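Local coordinates for ABC transporter binding protein AcbH (Actinoplanes, PDB 3OO8) that binds beta-D-galactopyranose as the extracellular solute receptor of a bacterial ABC transporter, at residues Ala43-Leu48 / Ala329-Thr334; Gly323-Glu328 / Gly340-Leu345; Leu85-Ala90 / Asp301-Pro306; Gly28-Gly33 / Val58-Asn63; Asp107-Lys112 / Lys317-Ile322. The protein carries 2 engineered substitutions. All coordinates share one frame; numbering follows the deposited sequence.

Contact 1 of 5, residues Ala43-Leu48 / Ala329-Thr334; sequences AAFASL and AAFLKT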
# COMPACT_ATOMS: atom_id res chain seq x y z
N ALA A 43 18.70 -10.99 3.09
CA ALA A 43 20.06 -10.55 3.29
C ALA A 43 20.04 -9.15 3.91
O ALA A 43 20.81 -8.86 4.80
CB ALA A 43 20.78 -10.53 1.91
N ALA A 44 19.15 -8.29 3.42
CA ALA A 44 19.08 -6.91 3.95
C ALA A 44 18.68 -6.95 5.42
O ALA A 44 19.24 -6.20 6.24
CB ALA A 44 18.12 -6.05 3.14
N PHE A 45 17.69 -7.78 5.75
CA PHE A 45 17.24 -7.84 7.14
C PHE A 45 18.33 -8.39 8.04
O PHE A 45 18.48 -7.96 9.19
CB PHE A 45 15.98 -8.71 7.29
CG PHE A 45 15.38 -8.63 8.67
CD1 PHE A 45 14.77 -7.46 9.08
CD2 PHE A 45 15.34 -9.73 9.51
CE1 PHE A 45 14.24 -7.33 10.36
CE2 PHE A 45 14.81 -9.60 10.79
CZ PHE A 45 14.25 -8.40 11.21
N ALA A 46 19.06 -9.38 7.55
CA ALA A 46 20.16 -9.96 8.36
C ALA A 46 21.21 -8.90 8.67
O ALA A 46 21.66 -8.76 9.82
CB ALA A 46 20.79 -11.13 7.65
N SER A 47 21.57 -8.13 7.66
CA SER A 47 22.52 -7.04 7.83
C SER A 47 21.99 -6.00 8.79
O SER A 47 22.72 -5.50 9.63
CB SER A 47 22.81 -6.37 6.49
OG SER A 47 23.78 -5.36 6.63
N LEU A 48 20.71 -5.65 8.65
CA LEU A 48 20.11 -4.65 9.53
C LEU A 48 20.17 -5.08 10.98
O LEU A 48 20.41 -4.27 11.84
CB LEU A 48 18.64 -4.40 9.18
CG LEU A 48 17.90 -3.33 9.98
CD1 LEU A 48 18.51 -1.97 9.70
CD2 LEU A 48 16.36 -3.34 9.73
N ALA A 329 17.49 3.60 5.92
CA ALA A 329 18.43 3.72 4.80
C ALA A 329 19.26 2.44 4.62
O ALA A 329 19.47 2.01 3.50
CB ALA A 329 19.35 4.91 4.98
N ALA A 330 19.68 1.85 5.74
CA ALA A 330 20.47 0.60 5.70
C ALA A 330 19.68 -0.54 5.05
O ALA A 330 20.13 -1.15 4.08
CB ALA A 330 20.91 0.22 7.08
N PHE A 331 18.46 -0.78 5.53
CA PHE A 331 17.64 -1.86 4.96
C PHE A 331 17.36 -1.66 3.48
O PHE A 331 17.27 -2.61 2.67
CB PHE A 331 16.31 -1.97 5.72
CG PHE A 331 15.44 -3.06 5.21
CD1 PHE A 331 15.67 -4.36 5.62
CD2 PHE A 331 14.41 -2.81 4.29
CE1 PHE A 331 14.88 -5.40 5.14
CE2 PHE A 331 13.64 -3.84 3.83
CZ PHE A 331 13.86 -5.14 4.24
N LEU A 332 17.16 -0.39 3.09
CA LEU A 332 16.74 -0.09 1.73
C LEU A 332 17.86 0.04 0.68
O LEU A 332 17.57 0.25 -0.49
CB LEU A 332 15.85 1.17 1.71
CG LEU A 332 14.52 0.99 2.49
CD1 LEU A 332 13.88 2.38 2.59
CD2 LEU A 332 13.61 0.04 1.73
N LYS A 333 19.11 -0.13 1.09
CA LYS A 333 20.23 0.02 0.13
C LYS A 333 20.01 -0.73 -1.18
O LYS A 333 20.28 -0.20 -2.27
CB LYS A 333 21.55 -0.43 0.77
CG LYS A 333 22.07 0.50 1.83
CD LYS A 333 23.50 0.06 2.25
CE LYS A 333 23.51 -1.37 2.82
NZ LYS A 333 23.00 -1.53 4.23
N THR A 334 19.54 -1.97 -1.09
CA THR A 334 19.35 -2.81 -2.27
C THR A 334 17.89 -2.91 -2.72
O THR A 334 17.58 -3.71 -3.59
CB THR A 334 19.85 -4.26 -2.03
OG1 THR A 334 19.13 -4.87 -0.94
CG2 THR A 334 21.34 -4.29 -1.72
O HOH W 1 20.47 -3.86 5.41
O HOH W 2 24.38 -3.92 4.35
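Ala330 O and Ala44 O face each other across two packed helices and are bridged by one water. The water donates to both, at 2.8 Å to Ala44 O and, more weakly, at 3.0 Å to Ala330 O. Ala330 O is gripped further from its own segment. Lys333 NZ folds back onto Ala330 O at 2.9 Å, tilted 34° from the carbonyl plane, and Lys333 N adds a weak bond. The contact is helix-to-helix packing in the class 2 solute-binding fold: helix 39-56, of the first beta-alpha-beta unit, meets helix 325-332 far along the chain. A second water continues the polar side. It accepts from Lys333 NZ and is also hydrogen-bonded to Ser47 OG, so the ammonium group ties both helices together through solvent.

Beneath this wet side the packing is apolar. Phe331 CG lies anti to its backbone N (chi1 -179°), which carries the ring across to the other helix. Its CE1 atom comes obliquely to Ala44 CB and Phe45 N, with Phe45 CA in the plane of the ring. Leu48 divides its two methyls between neighbouring residues: CD1 meets Ala330 CB, and CD2 meets Phe331 CB. Phe331 also meets the rings of Tyr36 and Tyr138, the latter nearly parallel to it. A glycerol touches the Phe331 side chain, and the side chain of His67, a galactose-binding residue, lies about 10 Å from that of Phe331. The small Ala44 is consistent with the close approach of the backbones: Ala44 CB sits 3.6 Å from Phe331 O and 3.9 Å from Phe331 CE1.

Contact 2 of 5, residues Gly323-Glu328 / Gly340-Leu345; sequences GTAEAE and GLANGL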
# COMPACT_ATOMS: atom_id res chain seq x y z
N GLY A 323 13.11 2.25 14.36
CA GLY A 323 12.37 3.51 14.09
C GLY A 323 13.29 4.69 13.89
O GLY A 323 13.03 5.77 14.45
N THR A 324 14.32 4.52 13.06
CA THR A 324 15.24 5.64 12.75
C THR A 324 15.49 5.72 11.27
O THR A 324 15.35 4.72 10.56
CB THR A 324 16.62 5.48 13.49
OG1 THR A 324 17.28 4.31 13.02
CG2 THR A 324 16.45 5.39 15.00
N ALA A 325 15.88 6.92 10.79
CA ALA A 325 16.27 7.09 9.39
C ALA A 325 17.44 6.18 9.06
O ALA A 325 17.51 5.64 7.94
CB ALA A 325 16.65 8.55 9.11
N GLU A 326 18.39 6.01 9.98
CA GLU A 326 19.55 5.20 9.64
C GLU A 326 19.16 3.76 9.35
O GLU A 326 19.67 3.15 8.42
CB GLU A 326 20.60 5.24 10.76
CG GLU A 326 21.30 6.59 10.86
CD GLU A 326 20.52 7.66 11.62
OE1 GLU A 326 19.35 7.46 12.06
OE2 GLU A 326 21.12 8.74 11.79
N ALA A 327 18.23 3.24 10.15
CA ALA A 327 17.80 1.85 9.98
C ALA A 327 17.11 1.72 8.62
O ALA A 327 17.32 0.76 7.90
CB ALA A 327 16.89 1.40 11.11
N GLU A 328 16.26 2.69 8.30
CA GLU A 328 15.56 2.61 7.01
C GLU A 328 16.53 2.68 5.86
O GLU A 328 16.39 1.91 4.90
CB GLU A 328 14.50 3.73 6.89
CG GLU A 328 13.46 3.67 8.01
CD GLU A 328 12.51 4.86 8.00
OE1 GLU A 328 12.60 5.71 7.11
OE2 GLU A 328 11.63 4.96 8.90
N GLY A 340 11.59 4.80 2.87
CA GLY A 340 11.43 5.03 4.31
C GLY A 340 10.38 6.08 4.66
O GLY A 340 10.17 7.03 3.90
N LEU A 341 9.80 5.95 5.85
CA LEU A 341 8.80 6.92 6.33
C LEU A 341 9.41 8.02 7.19
O LEU A 341 8.73 9.01 7.50
CB LEU A 341 7.68 6.26 7.15
CG LEU A 341 6.63 5.50 6.37
CD1 LEU A 341 7.15 4.16 5.85
CD2 LEU A 341 5.40 5.28 7.28
N ALA A 342 10.69 7.88 7.54
CA ALA A 342 11.30 8.88 8.42
C ALA A 342 11.31 10.28 7.78
O ALA A 342 11.63 10.44 6.60
CB ALA A 342 12.71 8.44 8.79
N ASN A 343 10.95 11.29 8.57
CA ASN A 343 10.93 12.66 8.02
C ASN A 343 12.30 13.09 7.47
O ASN A 343 13.31 12.93 8.15
CB ASN A 343 10.53 13.68 9.09
CG ASN A 343 9.07 13.63 9.44
OD1 ASN A 343 8.23 13.20 8.64
ND2 ASN A 343 8.74 14.06 10.66
N GLY A 344 12.32 13.62 6.26
CA GLY A 344 13.54 14.16 5.67
C GLY A 344 14.54 13.12 5.20
O GLY A 344 15.69 13.44 4.87
N LEU A 345 14.13 11.87 5.16
CA LEU A 345 15.07 10.87 4.68
C LEU A 345 15.04 10.74 3.17
O LEU A 345 14.03 10.37 2.59
CB LEU A 345 14.81 9.52 5.37
CG LEU A 345 15.62 8.41 4.70
CD1 LEU A 345 17.13 8.62 4.82
CD2 LEU A 345 15.22 7.04 5.26
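The carboxylate of Glu328 is the flat group here, and it presents the side of OE1 to the loop 340-345. Ala342 N donates to Glu328 OE1 at 2.9 Å, nearly straight at 161°, on the syn lone pair, the one on the side of OE2. Around Glu328 OE1 stand Gly340 CA at 3.1 Å, Ala342 CB and Leu345 CD2. Leu341 N is also near OE1, but its angle is too poor for a bond. The chain of Glu328 is extended beyond CG (chi2 174°), and this carries the acid from helix 325-332 to the loop backbone.

Gly340 has no side chain, and a CB there would clash with OE1. Further along, the contact is apolar. Ala325 CB touches Ala342 CB at 4.0 Å, and Leu345 CD2 lies against Glu328 CB at 3.8 Å. A type II beta turn from Ala342 to Leu345 brings Leu345 back to the helix. Thr324 is the N-cap: its OG1 accepts from Ala327 N and starts the helix that presents Glu328. Phe117 and Leu137 also touch the Glu328 side chain.

With an alanine in place of Glu328, Ala342 N is likely to lose its acceptor and the loop its polar tie to the helix. Burial would tend to raise the pKa of the acid, while the N-H donated to OE1 would tend to offset this by stabilising the charged form.

Contact 3 of 5, residues Leu85-Ala90 / Asp301-Pro306; sequences LATWFA and DGFILP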
# COMPACT_ATOMS: atom_id res chain seq x y z
N LEU A 85 10.03 -10.22 18.76
CA LEU A 85 9.57 -9.25 17.78
C LEU A 85 9.18 -10.02 16.54
O LEU A 85 9.64 -11.14 16.34
CB LEU A 85 10.73 -8.31 17.38
CG LEU A 85 11.10 -7.34 18.50
CD1 LEU A 85 12.26 -6.41 18.12
CD2 LEU A 85 9.86 -6.50 18.87
N ALA A 86 8.34 -9.43 15.71
CA ALA A 86 8.01 -10.03 14.42
C ALA A 86 7.73 -9.03 13.30
O ALA A 86 7.33 -7.91 13.52
CB ALA A 86 6.81 -11.01 14.59
N THR A 87 7.96 -9.46 12.08
CA THR A 87 7.57 -8.68 10.94
C THR A 87 6.07 -8.68 10.72
O THR A 87 5.44 -9.73 10.77
CB THR A 87 8.14 -9.34 9.68
OG1 THR A 87 7.83 -10.74 9.67
CG2 THR A 87 9.67 -9.16 9.65
N TRP A 88 5.49 -7.52 10.46
CA TRP A 88 4.08 -7.50 10.08
C TRP A 88 3.84 -6.25 9.22
O TRP A 88 4.76 -5.74 8.60
CB TRP A 88 3.13 -7.59 11.31
CG TRP A 88 1.74 -7.98 10.90
CD1 TRP A 88 0.58 -7.25 11.05
CD2 TRP A 88 1.36 -9.18 10.20
NE1 TRP A 88 -0.48 -7.93 10.49
CE2 TRP A 88 -0.03 -9.10 9.96
CE3 TRP A 88 2.06 -10.30 9.74
CZ2 TRP A 88 -0.73 -10.11 9.27
CZ3 TRP A 88 1.35 -11.32 9.07
CH2 TRP A 88 -0.02 -11.20 8.84
N PHE A 89 2.62 -5.73 9.20
CA PHE A 89 2.35 -4.54 8.37
C PHE A 89 1.06 -3.89 8.85
O PHE A 89 0.24 -4.52 9.54
CB PHE A 89 2.24 -4.96 6.90
CG PHE A 89 1.40 -6.20 6.69
CD1 PHE A 89 0.00 -6.12 6.58
CD2 PHE A 89 2.01 -7.44 6.57
CE1 PHE A 89 -0.76 -7.27 6.36
CE2 PHE A 89 1.25 -8.58 6.38
CZ PHE A 89 -0.12 -8.50 6.28
N ALA A 90 0.88 -2.62 8.48
CA ALA A 90 -0.31 -1.88 8.86
C ALA A 90 -1.58 -2.49 8.26
O ALA A 90 -1.55 -3.18 7.23
CB ALA A 90 -0.15 -0.38 8.47
N ASP A 301 5.08 -1.67 5.54
CA ASP A 301 5.57 -2.82 6.27
C ASP A 301 6.25 -2.35 7.56
O ASP A 301 6.83 -1.26 7.59
CB ASP A 301 6.57 -3.63 5.45
CG ASP A 301 5.92 -4.39 4.30
OD1 ASP A 301 4.68 -4.32 4.11
OD2 ASP A 301 6.66 -5.05 3.52
N GLY A 302 6.22 -3.17 8.60
CA GLY A 302 6.88 -2.79 9.85
C GLY A 302 7.04 -3.97 10.78
O GLY A 302 7.19 -5.10 10.32
N PHE A 303 7.03 -3.68 12.08
CA PHE A 303 7.33 -4.70 13.09
C PHE A 303 6.42 -4.53 14.28
O PHE A 303 5.98 -3.42 14.58
CB PHE A 303 8.79 -4.58 13.54
CG PHE A 303 9.73 -4.62 12.38
CD1 PHE A 303 10.13 -5.83 11.87
CD2 PHE A 303 10.14 -3.43 11.76
CE1 PHE A 303 10.94 -5.89 10.72
CE2 PHE A 303 10.96 -3.46 10.61
CZ PHE A 303 11.38 -4.70 10.11
N ILE A 304 6.11 -5.67 14.89
CA ILE A 304 5.26 -5.73 16.07
C ILE A 304 5.96 -6.49 17.20
O ILE A 304 6.94 -7.22 16.99
CB ILE A 304 3.94 -6.47 15.78
CG1 ILE A 304 4.24 -7.91 15.29
CG2 ILE A 304 3.10 -5.64 14.81
CD1 ILE A 304 2.99 -8.77 14.99
N LEU A 305 5.42 -6.31 18.40
CA LEU A 305 5.93 -6.97 19.60
C LEU A 305 4.87 -7.93 20.18
O LEU A 305 3.93 -7.48 20.87
CB LEU A 305 6.27 -5.90 20.64
CG LEU A 305 7.33 -6.21 21.73
CD1 LEU A 305 7.76 -4.92 22.47
CD2 LEU A 305 6.85 -7.31 22.70
N PRO A 306 4.99 -9.24 19.89
CA PRO A 306 3.98 -10.21 20.35
C PRO A 306 3.87 -10.20 21.86
O PRO A 306 4.89 -10.26 22.54
CB PRO A 306 4.55 -11.54 19.86
CG PRO A 306 5.28 -11.16 18.56
CD PRO A 306 5.96 -9.87 18.98
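Four backbone bonds pair Ala86 and Trp88 with Ile304 and Gly302. Ala86 N donates to Ile304 O at 2.9 Å, and Ile304 N returns a bond to Ala86 O. Trp88 N and Gly302 O, with Gly302 N and Trp88 O, form the second ring at 3.0 Å. In that ring both donors stand above the carbonyl planes, Trp88 N by 43°, off the lone pairs. Phe303 CA also approaches Ala86 O at 3.2 Å in a CA-H...O contact.

These are the antiparallel strands 85-89 and 301-304. They lie in the central mixed sheet of the solute-binding fold, where the returning chain joins the parallel strands of the N-terminal part. Their short axes run at 137°, so the pair is strongly twisted.

On one side of the sheet Ile304 CD1 packs on Trp88 CB at 3.9 Å, and Ile304 CG1 lies near Ala86 CB. On the other, Thr87 CG2 meets Phe303 CE1 at 3.7 Å. With chi1 at 50°, Thr87 OG1 sits between the backbone N and the carbonyl carbon, and Asn35 N donates to it.

Beside Phe89 CB stands the carboxylate of Asp301. Its OD1 makes a salt bridge with Arg373, a galactose-binding residue, and its OD2 is hydrogen-bonded to Tyr138 OH. Arg373 also makes a cation-pi contact with Phe89, and Phe89 touches Gln71, another galactose-binding residue.

Contact 4 of 5, residues Gly28-Gly33 / Val58-Asn63; sequences GPITFG and VPVTVN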
# COMPACT_ATOMS: atom_id res chain seq x y z
N GLY A 28 19.55 -8.94 26.83
CA GLY A 28 19.82 -10.35 26.48
C GLY A 28 19.32 -10.68 25.09
O GLY A 28 18.47 -9.95 24.57
N PRO A 29 19.83 -11.76 24.48
CA PRO A 29 19.45 -12.07 23.07
C PRO A 29 17.95 -12.17 22.85
O PRO A 29 17.26 -12.90 23.57
CB PRO A 29 20.08 -13.44 22.80
CG PRO A 29 21.11 -13.63 23.86
CD PRO A 29 20.77 -12.74 25.04
N ILE A 30 17.45 -11.44 21.85
CA ILE A 30 16.06 -11.62 21.43
C ILE A 30 15.93 -12.53 20.22
O ILE A 30 16.89 -12.72 19.49
CB ILE A 30 15.36 -10.26 21.15
CG1 ILE A 30 15.95 -9.56 19.92
CG2 ILE A 30 15.46 -9.35 22.37
CD1 ILE A 30 15.03 -8.49 19.28
N THR A 31 14.75 -13.10 20.00
CA THR A 31 14.46 -13.76 18.74
C THR A 31 13.57 -12.86 17.89
O THR A 31 12.82 -12.03 18.41
CB THR A 31 13.80 -15.13 18.96
OG1 THR A 31 12.65 -14.98 19.81
CG2 THR A 31 14.83 -16.08 19.62
N PHE A 32 13.64 -13.07 16.58
CA PHE A 32 12.91 -12.21 15.66
C PHE A 32 12.24 -13.08 14.62
O PHE A 32 12.90 -13.77 13.86
CB PHE A 32 13.87 -11.24 14.94
CG PHE A 32 13.27 -9.91 14.66
CD1 PHE A 32 13.93 -8.75 15.03
CD2 PHE A 32 12.06 -9.81 13.97
CE1 PHE A 32 13.37 -7.50 14.78
CE2 PHE A 32 11.49 -8.55 13.70
CZ PHE A 32 12.16 -7.39 14.14
N GLY A 33 10.91 -13.05 14.59
CA GLY A 33 10.16 -13.80 13.59
C GLY A 33 10.12 -12.99 12.33
O GLY A 33 9.61 -11.86 12.33
N VAL A 58 21.94 -5.29 21.79
CA VAL A 58 21.06 -6.44 21.95
C VAL A 58 21.32 -7.47 20.88
O VAL A 58 21.19 -7.16 19.69
CB VAL A 58 19.57 -6.02 21.88
CG1 VAL A 58 18.70 -7.28 21.91
CG2 VAL A 58 19.25 -5.06 23.08
N PRO A 59 21.75 -8.69 21.25
CA PRO A 59 21.99 -9.64 20.16
C PRO A 59 20.66 -10.18 19.63
O PRO A 59 19.68 -10.20 20.37
CB PRO A 59 22.83 -10.76 20.81
CG PRO A 59 23.27 -10.17 22.16
CD PRO A 59 22.19 -9.20 22.56
N VAL A 60 20.63 -10.55 18.35
CA VAL A 60 19.39 -10.99 17.70
C VAL A 60 19.58 -12.29 16.95
O VAL A 60 20.52 -12.46 16.17
CB VAL A 60 18.91 -9.94 16.66
CG1 VAL A 60 17.56 -10.32 16.03
CG2 VAL A 60 18.81 -8.54 17.30
N THR A 61 18.63 -13.21 17.17
CA THR A 61 18.53 -14.40 16.33
C THR A 61 17.32 -14.28 15.43
O THR A 61 16.20 -14.18 15.93
CB THR A 61 18.38 -15.69 17.20
OG1 THR A 61 19.62 -15.90 17.87
CG2 THR A 61 18.13 -16.89 16.28
N VAL A 62 17.55 -14.33 14.12
CA VAL A 62 16.46 -14.19 13.16
C VAL A 62 15.95 -15.57 12.81
O VAL A 62 16.70 -16.42 12.31
CB VAL A 62 16.89 -13.44 11.88
CG1 VAL A 62 15.68 -13.27 10.96
CG2 VAL A 62 17.44 -12.07 12.21
N ASN A 63 14.67 -15.78 13.09
CA ASN A 63 13.99 -17.02 12.76
C ASN A 63 13.14 -16.75 11.52
O ASN A 63 12.09 -16.11 11.62
CB ASN A 63 13.14 -17.48 13.95
CG ASN A 63 13.98 -17.95 15.13
OD1 ASN A 63 15.06 -18.52 14.95
ND2 ASN A 63 13.51 -17.73 16.36
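The first torsions of Ile30 and Val60 bring their branches together. Chi1 of 68° places Ile30 CG1 between its backbone N and carbonyl carbon, beside Val60 CG2 at 4.0 Å; these two side chains lie side by side and point the same way. The Ile30 and Val58 side chains cross at about a right angle, with Ile30 CG2 3.9 Å from Val58 CG1. With CG1 anti to the backbone N, Val60 turns this methyl to the edge of the Phe32 ring, near its plane, and Val60 CG1 lies 4.0 Å from Phe32 CB.

The backbones pair in parallel register. Ile30 N donates to Pro59 O at 2.9 Å, and Thr61 N to Ile30 O along a straight line (173°). Phe32 N then donates to Thr61 O, more bent at 136°, and Asn63 N to Phe32 O at 2.8 Å.

On the opposite face Asn63 ND2 rests against Thr31 CB at 3.7 Å. This amide nitrogen has its own partner in Asp83 OD1, which Thr31 OG1 also meets in a weak bond.

The pair forms the two strands of a beta-alpha-beta unit, with helix 39-56 as the crossover. That helix packs on the face bearing Phe32, Val60 and Val62, through Met49, Thr53 and Phe45. Helix 312-322 touches Ile30, Phe32 and Val58, and strand 85-89 lies against strand 30-34 on its other edge.

Contact 5 of 5, residues Asp107-Lys112 / Lys317-Ile322; sequences DDVWDK and KVLQYI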
# COMPACT_ATOMS: atom_id res chain seq x y z
N ASP A 107 3.87 2.41 23.37
CA ASP A 107 3.80 3.85 23.50
C ASP A 107 5.15 4.36 23.98
O ASP A 107 5.54 5.47 23.66
CB ASP A 107 2.71 4.27 24.50
CG ASP A 107 1.31 3.90 24.04
OD1 ASP A 107 1.10 3.75 22.83
OD2 ASP A 107 0.40 3.80 24.89
N ASP A 108 5.84 3.56 24.81
CA ASP A 108 7.15 3.92 25.30
C ASP A 108 8.22 4.05 24.21
O ASP A 108 8.99 5.01 24.19
CB ASP A 108 7.60 3.05 26.49
CG ASP A 108 7.54 1.56 26.22
OD1 ASP A 108 7.17 1.09 25.10
OD2 ASP A 108 7.91 0.81 27.15
N VAL A 109 8.24 3.11 23.28
CA VAL A 109 9.09 3.20 22.10
C VAL A 109 8.78 4.49 21.35
O VAL A 109 9.69 5.21 20.94
CB VAL A 109 8.83 2.01 21.15
CG1 VAL A 109 9.57 2.20 19.80
CG2 VAL A 109 9.28 0.70 21.83
N TRP A 110 7.49 4.78 21.18
CA TRP A 110 7.06 5.96 20.44
C TRP A 110 7.36 7.30 21.11
O TRP A 110 7.55 8.30 20.44
CB TRP A 110 5.59 5.80 19.97
CG TRP A 110 5.49 5.00 18.66
CD1 TRP A 110 5.42 3.65 18.53
CD2 TRP A 110 5.49 5.55 17.35
NE1 TRP A 110 5.34 3.31 17.17
CE2 TRP A 110 5.39 4.47 16.44
CE3 TRP A 110 5.56 6.85 16.86
CZ2 TRP A 110 5.35 4.65 15.06
CZ3 TRP A 110 5.53 7.05 15.48
CH2 TRP A 110 5.41 5.95 14.59
N ASP A 111 7.49 7.28 22.43
CA ASP A 111 7.93 8.48 23.15
C ASP A 111 9.34 8.86 22.67
O ASP A 111 9.71 10.04 22.64
CB ASP A 111 7.97 8.20 24.66
CG ASP A 111 6.60 8.07 25.30
OD1 ASP A 111 5.61 8.58 24.73
OD2 ASP A 111 6.53 7.47 26.39
N LYS A 112 10.13 7.87 22.28
CA LYS A 112 11.50 8.13 21.82
C LYS A 112 11.59 8.38 20.32
O LYS A 112 12.34 9.25 19.86
CB LYS A 112 12.37 6.94 22.20
CG LYS A 112 13.67 6.82 21.44
CD LYS A 112 14.81 7.56 22.11
CE LYS A 112 16.14 7.01 21.61
NZ LYS A 112 17.30 7.88 21.96
N LYS A 317 14.21 -2.00 22.75
CA LYS A 317 15.41 -1.24 22.36
C LYS A 317 15.67 -1.43 20.88
O LYS A 317 16.05 -0.50 20.19
CB LYS A 317 16.66 -1.70 23.13
CG LYS A 317 16.64 -1.37 24.62
CD LYS A 317 18.04 -1.55 25.22
CE LYS A 317 19.07 -0.60 24.59
NZ LYS A 317 20.44 -0.61 25.23
N VAL A 318 15.43 -2.66 20.41
CA VAL A 318 15.64 -2.98 18.99
C VAL A 318 14.60 -2.20 18.17
O VAL A 318 14.92 -1.65 17.11
CB VAL A 318 15.65 -4.50 18.72
CG1 VAL A 318 15.74 -4.77 17.20
CG2 VAL A 318 16.88 -5.15 19.37
N LEU A 319 13.35 -2.16 18.63
CA LEU A 319 12.35 -1.35 17.92
C LEU A 319 12.73 0.13 17.84
O LEU A 319 12.49 0.78 16.83
CB LEU A 319 10.97 -1.50 18.56
CG LEU A 319 10.22 -2.83 18.35
CD1 LEU A 319 8.91 -2.85 19.18
CD2 LEU A 319 9.91 -3.14 16.86
N GLN A 320 13.27 0.69 18.93
CA GLN A 320 13.73 2.07 18.89
C GLN A 320 14.75 2.29 17.79
O GLN A 320 14.69 3.30 17.10
CB GLN A 320 14.30 2.48 20.26
CG GLN A 320 13.20 2.59 21.25
CD GLN A 320 13.67 2.84 22.67
OE1 GLN A 320 14.84 3.08 22.92
NE2 GLN A 320 12.74 2.79 23.62
N TYR A 321 15.66 1.34 17.62
CA TYR A 321 16.65 1.42 16.55
C TYR A 321 15.99 1.33 15.18
O TYR A 321 16.35 2.07 14.24
CB TYR A 321 17.73 0.34 16.74
CG TYR A 321 18.65 0.28 15.53
CD1 TYR A 321 19.75 1.13 15.43
CD2 TYR A 321 18.37 -0.55 14.47
CE1 TYR A 321 20.54 1.13 14.30
CE2 TYR A 321 19.15 -0.57 13.38
CZ TYR A 321 20.21 0.27 13.29
OH TYR A 321 20.96 0.20 12.13
N ILE A 322 15.03 0.43 15.06
CA ILE A 322 14.36 0.25 13.77
C ILE A 322 13.63 1.54 13.37
O ILE A 322 13.51 1.85 12.17
CB ILE A 322 13.39 -0.97 13.85
CG1 ILE A 322 14.21 -2.27 13.86
CG2 ILE A 322 12.36 -0.94 12.70
CD1 ILE A 322 13.38 -3.57 14.01
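Val109 and Gln320 carry the apolar part of this packing between helix 107-113 and helix 312-322 of the solute-binding fold. The short segments cross at -40° with their axes 9.5 Å apart. Val109 CG1 is anti to its backbone N (chi1 171°) and points toward the other helix. There it touches Gln320 CG at 3.9 Å and Leu319 CB at 4.1 Å. Leu319 itself continues inward to Phe303 and Val135.

Charges act at one end. Asp108 OD2 makes a salt bridge with Lys316, just before the second segment. The other oxygen, Asp108 OD1, accepts from Val109 N at 2.9 Å from above the carboxylate plane, which turns the acid back on its own backbone.

The Gln320 amide packs against aliphatic atoms. The chain is extended beyond CG, and this carries its amide alongside Val109, with Gln320 NE2 4.0 Å from Val109 CA. Replacing Gln320 by an alanine would probably leave Lys112 CG without the amide beside it and Val109 CG1 less well covered, though Leu319 CB would remain against it. The aliphatic part of Lys112 crosses the Gln320 side chain at about a right angle, with Lys112 CG 4.2 Å from Gln320 CD.

Contact 3 is the most buried of the five, and contacts 3 and 4 are backbone-bonded strand pairs of one sheet, antiparallel and parallel. Strands 30-34 and 85-89 join them directly. Contacts 1 and 5 are partly buried helix packings; waters link the polar side of contact 1, while contact 5 is van der Waals packing, with Asp108 turned to Lys316 at its margin. Contact 2 is buried and combines one carboxylate-to-backbone bond with apolar packing. Contacts 1 and 2 share helix 325-332, which follows the helix of contact 5. Phe45, Phe32, Phe303 and Ile322 pack together and tie contacts 1, 4, 3 and 5. From contact 3, Asp301 reaches outward to the galactose-binding Arg373.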